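Local structure of PbSGBP-B lipoprotein (Prevotella bryantii B14, 6D2Y) at residues 82-87 against 99-104. The protein probably binds polysaccharide at the cell surface, as a glycan-binding lipoprotein encoded in a polysaccharide utilization locus. Sequence-based numbering, arbitrary orientation.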
loop_
_atom_site.group_PDB
_atom_site.type_symbol
_atom_site.label_atom_id
_atom_site.label_comp_id
_atom_site.label_asym_id
_atom_site.label_seq_id
_atom_site.Cartn_x
_atom_site.Cartn_y
_atom_site.Cartn_z
ATOM N N GLN A 82 -16.091 5.567 -27.916
ATOM C CA GLN A 82 -16.545 4.207 -27.665
ATOM C C GLN A 82 -17.931 4.024 -28.268
ATOM O O GLN A 82 -18.868 4.746 -27.913
ATOM C CB GLN A 82 -16.565 3.912 -26.167
ATOM C CG GLN A 82 -15.219 4.099 -25.488
ATOM C CD GLN A 82 -14.139 3.217 -26.084
ATOM O OE1 GLN A 82 -14.322 2.009 -26.238
ATOM N NE2 GLN A 82 -13.007 3.820 -26.431
ATOM N N ALA A 83 -18.057 3.056 -29.171
ATOM C CA ALA A 83 -19.337 2.780 -29.804
ATOM C C ALA A 83 -20.238 1.998 -28.858
ATOM O O ALA A 83 -19.798 1.058 -28.189
ATOM C CB ALA A 83 -19.138 2.000 -31.104
ATOM N N ALA A 84 -21.502 2.398 -28.801
ATOM C CA ALA A 84 -22.494 1.694 -28.007
ATOM C C ALA A 84 -23.221 0.663 -28.864
ATOM O O ALA A 84 -23.170 0.692 -30.096
ATOM C CB ALA A 84 -23.498 2.675 -27.401
ATOM N N VAL A 85 -23.903 -0.259 -28.190
ATOM C CA VAL A 85 -24.683 -1.301 -28.846
ATOM C C VAL A 85 -26.154 -0.924 -28.746
ATOM O O VAL A 85 -26.695 -0.776 -27.643
ATOM C CB VAL A 85 -24.419 -2.678 -28.218
ATOM C CG1 VAL A 85 -25.283 -3.737 -28.885
ATOM C CG2 VAL A 85 -22.944 -3.035 -28.327
ATOM N N LEU A 86 -26.806 -0.774 -29.895
ATOM C CA LEU A 86 -28.204 -0.369 -29.965
ATOM C C LEU A 86 -29.071 -1.598 -30.211
ATOM O O LEU A 86 -28.862 -2.324 -31.187
ATOM C CB LEU A 86 -28.423 0.658 -31.075
ATOM C CG LEU A 86 -28.303 2.152 -30.762
ATOM C CD1 LEU A 86 -27.098 2.449 -29.879
ATOM C CD2 LEU A 86 -28.223 2.943 -32.061
ATOM N N ASN A 87 -30.042 -1.825 -29.333
ATOM C CA ASN A 87 -31.055 -2.855 -29.537
ATOM C C ASN A 87 -32.277 -2.171 -30.140
ATOM O O ASN A 87 -32.943 -1.372 -29.473
ATOM C CB ASN A 87 -31.397 -3.572 -28.231
ATOM C CG ASN A 87 -32.338 -4.751 -28.435
ATOM O OD1 ASN A 87 -32.955 -4.908 -29.491
ATOM N ND2 ASN A 87 -32.435 -5.597 -27.421
ATOM N N SER A 99 -26.980 1.504 -23.103
ATOM C CA SER A 99 -26.039 1.414 -21.996
ATOM C C SER A 99 -24.689 1.984 -22.413
ATOM O O SER A 99 -24.221 1.748 -23.532
ATOM C CB SER A 99 -25.878 -0.032 -21.523
ATOM O OG SER A 99 -27.113 -0.724 -21.584
ATOM N N VAL A 100 -24.073 2.736 -21.509
ATOM C CA VAL A 100 -22.756 3.325 -21.778
ATOM C C VAL A 100 -21.730 2.205 -21.915
ATOM O O VAL A 100 -21.727 1.271 -21.094
ATOM C CB VAL A 100 -22.370 4.292 -20.658
ATOM C CG1 VAL A 100 -21.108 5.061 -21.019
ATOM C CG2 VAL A 100 -23.513 5.257 -20.371
ATOM N N PRO A 101 -20.863 2.239 -22.928
ATOM C CA PRO A 101 -19.849 1.188 -23.069
ATOM C C PRO A 101 -18.952 1.101 -21.842
ATOM O O PRO A 101 -18.814 2.049 -21.066
ATOM C CB PRO A 101 -19.058 1.622 -24.309
ATOM C CG PRO A 101 -20.013 2.456 -25.087
ATOM C CD PRO A 101 -20.847 3.176 -24.065
ATOM N N ASN A 102 -18.333 -0.070 -21.676
ATOM C CA ASN A 102 -17.535 -0.330 -20.483
ATOM C C ASN A 102 -16.119 0.220 -20.596
ATOM O O ASN A 102 -15.489 0.505 -19.571
ATOM C CB ASN A 102 -17.480 -1.836 -20.205
ATOM C CG ASN A 102 -17.156 -2.155 -18.750
ATOM O OD1 ASN A 102 -17.224 -3.308 -18.320
ATOM N ND2 ASN A 102 -16.817 -1.126 -17.982
ATOM N N GLU A 103 -15.605 0.382 -21.811
ATOM C CA GLU A 103 -14.203 0.730 -21.989
ATOM C C GLU A 103 -13.948 2.202 -21.684
ATOM O O GLU A 103 -14.785 3.067 -21.959
ATOM C CB GLU A 103 -13.753 0.405 -23.412
ATOM C CG GLU A 103 -13.659 -1.082 -23.693
ATOM C CD GLU A 103 -12.807 -1.811 -22.671
ATOM O OE1 GLU A 103 -11.716 -1.301 -22.331
ATOM O OE2 GLU A 103 -13.230 -2.889 -22.206
ATOM N N ILE A 104 -12.785 2.474 -21.109
ATOM C CA ILE A 104 -12.369 3.853 -20.833
ATOM C C ILE A 104 -12.072 4.557 -22.156
ATOM O O ILE A 104 -11.355 3.998 -23.002
ATOM C CB ILE A 104 -11.142 3.863 -19.918
ATOM C CG1 ILE A 104 -11.558 3.684 -18.457
ATOM C CG2 ILE A 104 -10.345 5.152 -20.091
ATOM C CD1 ILE A 104 -10.579 2.871 -17.645
HETATM O O HOH W 1 -23.627 -0.237 -25.101
#
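Q82 carries much of the contact between segments 82-87 and 99-104, which run in opposite directions, and its side chain can be traced atom by atom along the second segment. Its CB lies 3.9 Å from CB of P101, a purely apolar approach. From there CG turns to stand beside the backbone N (chi1 -58°), which brings it 3.7 Å from the carbonyl O of E103. The chain then bends at chi2 (-59°), taking the amide across the base of the E103 side chain at a slant, where OE1 comes 3.3 Å from CB of E103. That is a van der Waals approach to a methylene, and the carboxylate itself leads away, its plane 65° from the amide. At the tip, NE2 sits 3.8 Å from O of I104, too long for a hydrogen bond; its bonded partner is a residue just beyond the ends of the segments.

P101 fills the middle of the interface. Its CG rests on the backbone of A83 and A84, 3.4 Å from O of A83, and the ring also touches F79 of strand 74-79. Next along, the methyl CB of A84 stands 4.0 Å from O of S99 and packs on V98 as well. Direct polar bonding between the segments is absent, and a water takes its place: it accepts from N of V85 at 3.1 Å. The same water donates to O of S99 at 2.6 Å, so one molecule links the two backbones.

With touching residues mostly partly exposed, this is surface packing far from the magnesium site. It lays the loop leaving strand 95-99 against strand 82-83, one of the two edge strands of the N-terminal mixed sheet, an arrangement consistent with the margin of an immunoglobulin-like beta sandwich.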